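Local coordinates for protein transcriptional regulator, LacI family (Corynebacterium glutamicum, PDB 3H5T) that activates transcription of the inositol phosphate synthase gene in an inositol-dependent way, and regulates other genes most likely for cell wall components and mycothiol, through a palindromic promoter motif, at residues 150-158 with 328-336; 270-281 with 298-309. All blocks are in the same frame, centred on the assembly; numbering follows the deposited sequence.

The two contacts lie on opposite sides of the chain's centre, with their own centres about 31 Å apart. They belong to different sheets of the periplasmic-binding-protein-like region of this LacI-family protein and share no element. Contact 1 packs a late helix on a strand from much earlier in the chain. It is partly buried, small and apolar, and no hydrogen bond crosses it. Contact 2 is buried and larger. It joins neighbouring parts of one beta-alpha-beta unit, and backbone hydrogen bonds and an aspartate carboxylate hold much of it. Contact 1 therefore rests on van der Waals packing of side chains against side chains and backbone, whereas contact 2 adds a polar network where strand, turn and helix start meet.

Contact 1: 150-158 with 328-336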
# COMPACT_ATOMS: atom_id res chain seq x y z
N ARG A 150 0.56 5.73 25.06
CA ARG A 150 -0.51 4.87 25.53
C ARG A 150 0.04 3.44 25.72
O ARG A 150 -0.61 2.59 26.33
CB ARG A 150 -1.67 4.88 24.52
CG ARG A 150 -2.78 3.88 24.85
CD ARG A 150 -3.96 3.94 23.87
NE ARG A 150 -4.89 2.84 24.16
CZ ARG A 150 -6.10 2.71 23.63
NH1 ARG A 150 -6.56 3.61 22.77
NH2 ARG A 150 -6.87 1.68 23.97
N GLY A 151 1.24 3.20 25.21
CA GLY A 151 1.83 1.88 25.34
C GLY A 151 1.06 0.84 24.55
O GLY A 151 0.94 -0.31 24.96
N LEU A 152 0.53 1.26 23.40
CA LEU A 152 -0.25 0.39 22.53
C LEU A 152 0.66 -0.42 21.61
O LEU A 152 1.47 0.14 20.87
CB LEU A 152 -1.21 1.24 21.69
CG LEU A 152 -2.40 0.60 20.95
CD1 LEU A 152 -3.34 -0.06 21.95
CD2 LEU A 152 -3.14 1.69 20.16
N PRO A 153 0.57 -1.76 21.66
CA PRO A 153 1.42 -2.58 20.79
C PRO A 153 1.24 -2.10 19.35
O PRO A 153 0.12 -1.98 18.87
CB PRO A 153 0.87 -3.99 21.00
CG PRO A 153 0.35 -3.96 22.40
CD PRO A 153 -0.33 -2.61 22.47
N ALA A 154 2.34 -1.81 18.66
CA ALA A 154 2.20 -1.33 17.31
C ALA A 154 3.26 -1.80 16.33
O ALA A 154 4.42 -2.01 16.69
CB ALA A 154 2.15 0.18 17.33
N VAL A 155 2.83 -1.97 15.09
CA VAL A 155 3.70 -2.37 14.01
C VAL A 155 3.57 -1.28 12.95
O VAL A 155 2.48 -0.73 12.74
CB VAL A 155 3.27 -3.72 13.39
CG1 VAL A 155 1.83 -3.62 12.88
CG2 VAL A 155 4.19 -4.09 12.25
N ILE A 156 4.67 -0.95 12.29
CA ILE A 156 4.65 0.09 11.27
C ILE A 156 4.84 -0.49 9.87
O ILE A 156 5.69 -1.36 9.67
CB ILE A 156 5.77 1.13 11.54
CG1 ILE A 156 5.45 1.93 12.80
CG2 ILE A 156 5.95 2.05 10.34
CD1 ILE A 156 6.65 2.66 13.36
N ALA A 157 4.06 0.00 8.91
CA ALA A 157 4.17 -0.44 7.52
C ALA A 157 4.53 0.75 6.63
O ALA A 157 3.94 1.83 6.75
CB ALA A 157 2.86 -1.05 7.05
N ASP A 158 5.50 0.54 5.75
CA ASP A 158 5.96 1.57 4.83
C ASP A 158 6.77 2.69 5.49
O ASP A 158 7.88 2.99 5.07
CB ASP A 158 4.76 2.16 4.08
CG ASP A 158 4.48 1.42 2.78
OD1 ASP A 158 3.36 1.59 2.23
OD2 ASP A 158 5.37 0.67 2.30
N ALA A 328 1.96 -7.49 8.33
CA ALA A 328 1.71 -6.43 9.29
C ALA A 328 0.77 -6.92 10.38
O ALA A 328 1.12 -6.91 11.56
CB ALA A 328 1.13 -5.21 8.59
N GLY A 329 -0.42 -7.35 9.98
CA GLY A 329 -1.40 -7.85 10.94
C GLY A 329 -0.88 -9.03 11.74
O GLY A 329 -1.10 -9.09 12.95
N GLU A 330 -0.21 -9.97 11.08
CA GLU A 330 0.36 -11.14 11.77
C GLU A 330 1.37 -10.71 12.82
O GLU A 330 1.35 -11.19 13.95
CB GLU A 330 1.04 -12.08 10.78
CG GLU A 330 0.10 -13.07 10.11
CD GLU A 330 -0.57 -13.99 11.12
OE1 GLU A 330 -1.50 -14.74 10.72
OE2 GLU A 330 -0.17 -13.96 12.30
N THR A 331 2.25 -9.79 12.43
CA THR A 331 3.26 -9.30 13.34
C THR A 331 2.56 -8.69 14.55
O THR A 331 2.97 -8.91 15.69
CB THR A 331 4.13 -8.24 12.66
OG1 THR A 331 4.79 -8.84 11.54
CG2 THR A 331 5.17 -7.70 13.60
N LEU A 332 1.50 -7.92 14.30
CA LEU A 332 0.77 -7.28 15.39
C LEU A 332 0.19 -8.33 16.34
O LEU A 332 0.43 -8.28 17.56
CB LEU A 332 -0.36 -6.40 14.84
CG LEU A 332 -1.17 -5.62 15.88
CD1 LEU A 332 -0.24 -4.80 16.74
CD2 LEU A 332 -2.19 -4.72 15.20
N LEU A 333 -0.55 -9.29 15.79
CA LEU A 333 -1.13 -10.35 16.61
C LEU A 333 -0.08 -11.10 17.43
O LEU A 333 -0.30 -11.37 18.61
CB LEU A 333 -1.93 -11.32 15.74
CG LEU A 333 -3.16 -10.69 15.08
CD1 LEU A 333 -3.95 -11.76 14.32
CD2 LEU A 333 -4.02 -10.04 16.16
N LYS A 334 1.05 -11.45 16.81
CA LYS A 334 2.10 -12.14 17.55
C LYS A 334 2.63 -11.26 18.68
O LYS A 334 3.03 -11.77 19.73
CB LYS A 334 3.27 -12.52 16.64
CG LYS A 334 3.09 -13.79 15.86
CD LYS A 334 4.31 -14.02 14.99
CE LYS A 334 4.25 -15.37 14.30
NZ LYS A 334 2.97 -15.53 13.56
N MET A 335 2.65 -9.94 18.45
CA MET A 335 3.13 -9.00 19.47
C MET A 335 2.18 -9.03 20.67
O MET A 335 2.61 -9.15 21.81
CB MET A 335 3.15 -7.56 18.92
CG MET A 335 4.39 -7.14 18.14
SD MET A 335 4.24 -5.41 17.53
CE MET A 335 4.75 -4.53 18.97
N ILE A 336 0.89 -8.91 20.39
CA ILE A 336 -0.14 -8.92 21.41
C ILE A 336 -0.15 -10.27 22.14
O ILE A 336 -0.51 -10.35 23.31
CB ILE A 336 -1.54 -8.64 20.79
CG1 ILE A 336 -1.59 -7.20 20.28
CG2 ILE A 336 -2.66 -8.87 21.80
CD1 ILE A 336 -2.86 -6.86 19.52
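M335 lays the end of its side chain against the backbone of A154. M335 CE is 3.4 Å from A154 O, and M335 SD is 3.5 Å from it. The chain reaches straight out to SD and then bends (chi3 83°), which turns the methyl back over A154 N, on the side of P153. V155 points at the helix and spreads its two methyls over it. CG1 sits between the backbone N and the carbonyl carbon (chi1 58°). From there V155 CG1 meets A328 O at 3.6 Å and L332 CB at 4.0 Å. On the other branch, V155 CG2 meets T331 CG2 at 4.0 Å, the two side chains crossing at about a right angle. T331 OG1 bonds instead to the carbonyl O of K327 within the helix. L332 starts out to one side of the contact, but L332 CD1 turns back to 3.6 Å from P153 O. At the margin, P153 CB rests on I336 CG1 at 4.1 Å. No hydrogen bond joins the two segments, so the fit is van der Waals packing. The helix runs nearly antiparallel to the strand, at 164°, with the short axes 7.9 Å apart at closest approach. This is a helix packed on the parallel sheet of an alpha/beta subdomain of the periplasmic-binding-protein type. G151 closes the preceding helix with a Schellman motif, and the chain then passes through L152 and P153 into the strand. Strand 154-157 lies between strands 132-135 and 168-171 in the parallel part of its sheet. Helix 321-336 covers all three: L332 also touches V133, while A328 and T331 touch I169. Helix 86-98 also borders the contact: A157 touches F91 and E330 touches A98.

Contact 2: 270-281 with 298-309; sequences TAVLCTVDALAF and LSLTGFDGTHMA
The F281 ring carries the M308 methyl over one face and the A309 backbone at its edge. M308 CE is 4.0 Å from the F281 ring centroid, a CH-pi contact that is offset toward the rim. A309 CA lies near the ring plane, 3.6 Å from F281 CZ. The F303 ring has D304 OD1 at its edge and a cation-pi partner in R224. The carboxylate of D277 is the third flat group. D277 OD2 accepts from G305 N at 2.8 Å, on the syn side and 35° out of plane. T306 N meets D277 OD2 at 3.1 Å, nearly along the C-O bond. OD1 bonds to T316 OG1, and D277 N bonds to F303 O at 2.9 Å. Beside this turn, strands 271-274 and 299-302 pair in parallel, for instance V272 N to S299 O at 2.8 Å. On the sheet face that bears L300, A280 CB packs on L300 CD1 at 3.5 Å, helix against strand in a beta-alpha-beta crossover. A water links A278 N to D304 OD2. The two N-H groups on D277 OD2 would probably favour its negative charge, against the nearby carboxylate of D304. With T316 on OD1 they should limit rotation of the group.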
# COMPACT_ATOMS: atom_id res chain seq x y z
N THR A 270 10.22 14.55 -22.02
CA THR A 270 9.98 13.36 -22.83
C THR A 270 9.52 12.18 -21.97
O THR A 270 8.97 11.21 -22.50
CB THR A 270 11.26 12.95 -23.59
OG1 THR A 270 12.28 12.58 -22.65
CG2 THR A 270 11.77 14.11 -24.44
N ALA A 271 9.74 12.28 -20.66
CA ALA A 271 9.34 11.21 -19.75
C ALA A 271 8.98 11.74 -18.37
O ALA A 271 9.48 12.79 -17.95
CB ALA A 271 10.46 10.19 -19.62
N VAL A 272 8.12 11.01 -17.67
CA VAL A 272 7.69 11.39 -16.32
C VAL A 272 7.73 10.17 -15.40
O VAL A 272 7.03 9.19 -15.63
CB VAL A 272 6.25 11.96 -16.32
CG1 VAL A 272 5.72 12.04 -14.89
CG2 VAL A 272 6.24 13.33 -16.97
N LEU A 273 8.56 10.24 -14.36
CA LEU A 273 8.65 9.15 -13.39
C LEU A 273 7.79 9.47 -12.18
O LEU A 273 7.98 10.50 -11.53
CB LEU A 273 10.11 8.93 -12.94
CG LEU A 273 10.31 7.86 -11.86
CD1 LEU A 273 11.67 7.22 -12.01
CD2 LEU A 273 10.13 8.46 -10.48
N CYS A 274 6.83 8.59 -11.89
CA CYS A 274 5.93 8.76 -10.76
C CYS A 274 6.34 7.92 -9.56
O CYS A 274 6.85 6.81 -9.71
CB CYS A 274 4.51 8.38 -11.16
SG CYS A 274 3.84 9.38 -12.46
N THR A 275 6.08 8.45 -8.38
CA THR A 275 6.39 7.79 -7.13
C THR A 275 5.31 6.76 -6.77
O THR A 275 5.54 5.86 -5.94
CB THR A 275 6.49 8.83 -6.01
OG1 THR A 275 7.73 9.54 -6.15
CG2 THR A 275 6.42 8.19 -4.66
N VAL A 276 4.15 6.88 -7.40
CA VAL A 276 3.04 5.97 -7.13
C VAL A 276 2.16 5.79 -8.38
O VAL A 276 1.92 6.76 -9.10
CB VAL A 276 2.22 6.52 -5.93
CG1 VAL A 276 0.79 6.84 -6.34
CG2 VAL A 276 2.26 5.53 -4.80
N ASP A 277 1.69 4.57 -8.64
CA ASP A 277 0.85 4.29 -9.82
C ASP A 277 -0.28 5.31 -10.02
O ASP A 277 -0.57 5.70 -11.15
CB ASP A 277 0.21 2.90 -9.74
CG ASP A 277 1.17 1.78 -10.08
OD1 ASP A 277 2.31 2.06 -10.51
OD2 ASP A 277 0.78 0.61 -9.91
N ALA A 278 -0.92 5.71 -8.93
CA ALA A 278 -2.02 6.66 -9.00
C ALA A 278 -1.62 7.88 -9.81
O ALA A 278 -2.39 8.35 -10.66
CB ALA A 278 -2.44 7.09 -7.60
N LEU A 279 -0.42 8.39 -9.55
CA LEU A 279 0.09 9.56 -10.25
C LEU A 279 0.26 9.28 -11.74
O LEU A 279 0.00 10.15 -12.58
CB LEU A 279 1.43 9.99 -9.66
CG LEU A 279 1.41 10.71 -8.31
CD1 LEU A 279 2.84 10.89 -7.84
CD2 LEU A 279 0.73 12.06 -8.44
N ALA A 280 0.70 8.07 -12.07
CA ALA A 280 0.87 7.70 -13.47
C ALA A 280 -0.48 7.74 -14.17
O ALA A 280 -0.57 8.17 -15.31
CB ALA A 280 1.49 6.29 -13.58
N PHE A 281 -1.54 7.31 -13.49
CA PHE A 281 -2.86 7.32 -14.10
C PHE A 281 -3.40 8.73 -14.28
O PHE A 281 -4.23 8.98 -15.16
CB PHE A 281 -3.84 6.47 -13.29
CG PHE A 281 -3.71 5.00 -13.58
CD1 PHE A 281 -4.32 4.46 -14.70
CD2 PHE A 281 -2.90 4.20 -12.79
CE1 PHE A 281 -4.11 3.12 -15.04
CE2 PHE A 281 -2.69 2.86 -13.12
CZ PHE A 281 -3.29 2.32 -14.25
N LEU A 298 4.68 10.56 -24.60
CA LEU A 298 5.38 10.66 -23.32
C LEU A 298 5.62 9.28 -22.70
O LEU A 298 4.75 8.41 -22.73
CB LEU A 298 4.53 11.52 -22.37
CG LEU A 298 5.10 12.20 -21.12
CD1 LEU A 298 5.53 11.17 -20.11
CD2 LEU A 298 6.27 13.10 -21.52
N SER A 299 6.81 9.08 -22.15
CA SER A 299 7.14 7.82 -21.49
C SER A 299 6.93 8.03 -19.99
O SER A 299 7.43 9.00 -19.42
CB SER A 299 8.59 7.41 -21.75
OG SER A 299 8.78 7.05 -23.10
N LEU A 300 6.19 7.13 -19.34
CA LEU A 300 5.95 7.27 -17.91
C LEU A 300 6.13 5.96 -17.15
O LEU A 300 5.92 4.88 -17.69
CB LEU A 300 4.55 7.84 -17.66
CG LEU A 300 3.32 6.95 -17.79
CD1 LEU A 300 3.28 6.01 -16.63
CD2 LEU A 300 2.04 7.78 -17.79
N THR A 301 6.53 6.08 -15.89
CA THR A 301 6.75 4.92 -15.04
C THR A 301 5.92 5.06 -13.78
O THR A 301 5.58 6.18 -13.37
CB THR A 301 8.24 4.79 -14.65
OG1 THR A 301 9.05 4.76 -15.83
CG2 THR A 301 8.47 3.51 -13.89
N GLY A 302 5.57 3.94 -13.17
CA GLY A 302 4.78 3.97 -11.96
C GLY A 302 5.46 3.19 -10.84
O GLY A 302 6.61 2.79 -10.99
N PHE A 303 4.75 3.00 -9.73
CA PHE A 303 5.28 2.26 -8.59
C PHE A 303 4.09 1.78 -7.75
O PHE A 303 3.27 2.58 -7.32
CB PHE A 303 6.20 3.15 -7.74
CG PHE A 303 7.00 2.39 -6.71
CD1 PHE A 303 8.38 2.30 -6.81
CD2 PHE A 303 6.37 1.75 -5.63
CE1 PHE A 303 9.13 1.58 -5.87
CE2 PHE A 303 7.11 1.04 -4.68
CZ PHE A 303 8.49 0.95 -4.80
N ASP A 304 4.03 0.46 -7.54
CA ASP A 304 3.00 -0.24 -6.77
C ASP A 304 2.59 -1.55 -7.43
O ASP A 304 2.67 -2.62 -6.81
CB ASP A 304 1.75 0.61 -6.56
CG ASP A 304 1.78 1.38 -5.26
OD1 ASP A 304 2.68 1.11 -4.44
OD2 ASP A 304 0.91 2.25 -5.05
N GLY A 305 2.15 -1.46 -8.68
CA GLY A 305 1.73 -2.64 -9.40
C GLY A 305 0.28 -3.01 -9.12
O GLY A 305 -0.06 -4.19 -9.05
N THR A 306 -0.59 -2.01 -8.98
CA THR A 306 -2.00 -2.26 -8.71
C THR A 306 -2.60 -2.99 -9.91
O THR A 306 -2.05 -2.97 -11.01
CB THR A 306 -2.80 -0.94 -8.46
OG1 THR A 306 -2.81 -0.14 -9.65
CG2 THR A 306 -2.17 -0.14 -7.32
N HIS A 307 -3.74 -3.64 -9.67
CA HIS A 307 -4.45 -4.39 -10.70
C HIS A 307 -4.67 -3.57 -11.97
O HIS A 307 -4.51 -4.06 -13.08
CB HIS A 307 -5.78 -4.89 -10.13
CG HIS A 307 -6.58 -5.73 -11.07
ND1 HIS A 307 -7.30 -5.19 -12.12
CD2 HIS A 307 -6.75 -7.07 -11.14
CE1 HIS A 307 -7.89 -6.17 -12.79
NE2 HIS A 307 -7.57 -7.32 -12.22
N MET A 308 -5.04 -2.30 -11.80
CA MET A 308 -5.26 -1.42 -12.94
C MET A 308 -3.95 -1.13 -13.67
O MET A 308 -3.92 -1.05 -14.89
CB MET A 308 -5.88 -0.09 -12.48
CG MET A 308 -7.36 0.09 -12.80
SD MET A 308 -8.03 1.63 -12.10
CE MET A 308 -7.37 2.88 -13.26
N ALA A 309 -2.86 -0.98 -12.92
CA ALA A 309 -1.57 -0.71 -13.56
C ALA A 309 -1.21 -1.85 -14.50
O ALA A 309 -0.85 -1.62 -15.65
CB ALA A 309 -0.48 -0.54 -12.50
O HOH W 1 -0.93 4.00 -6.46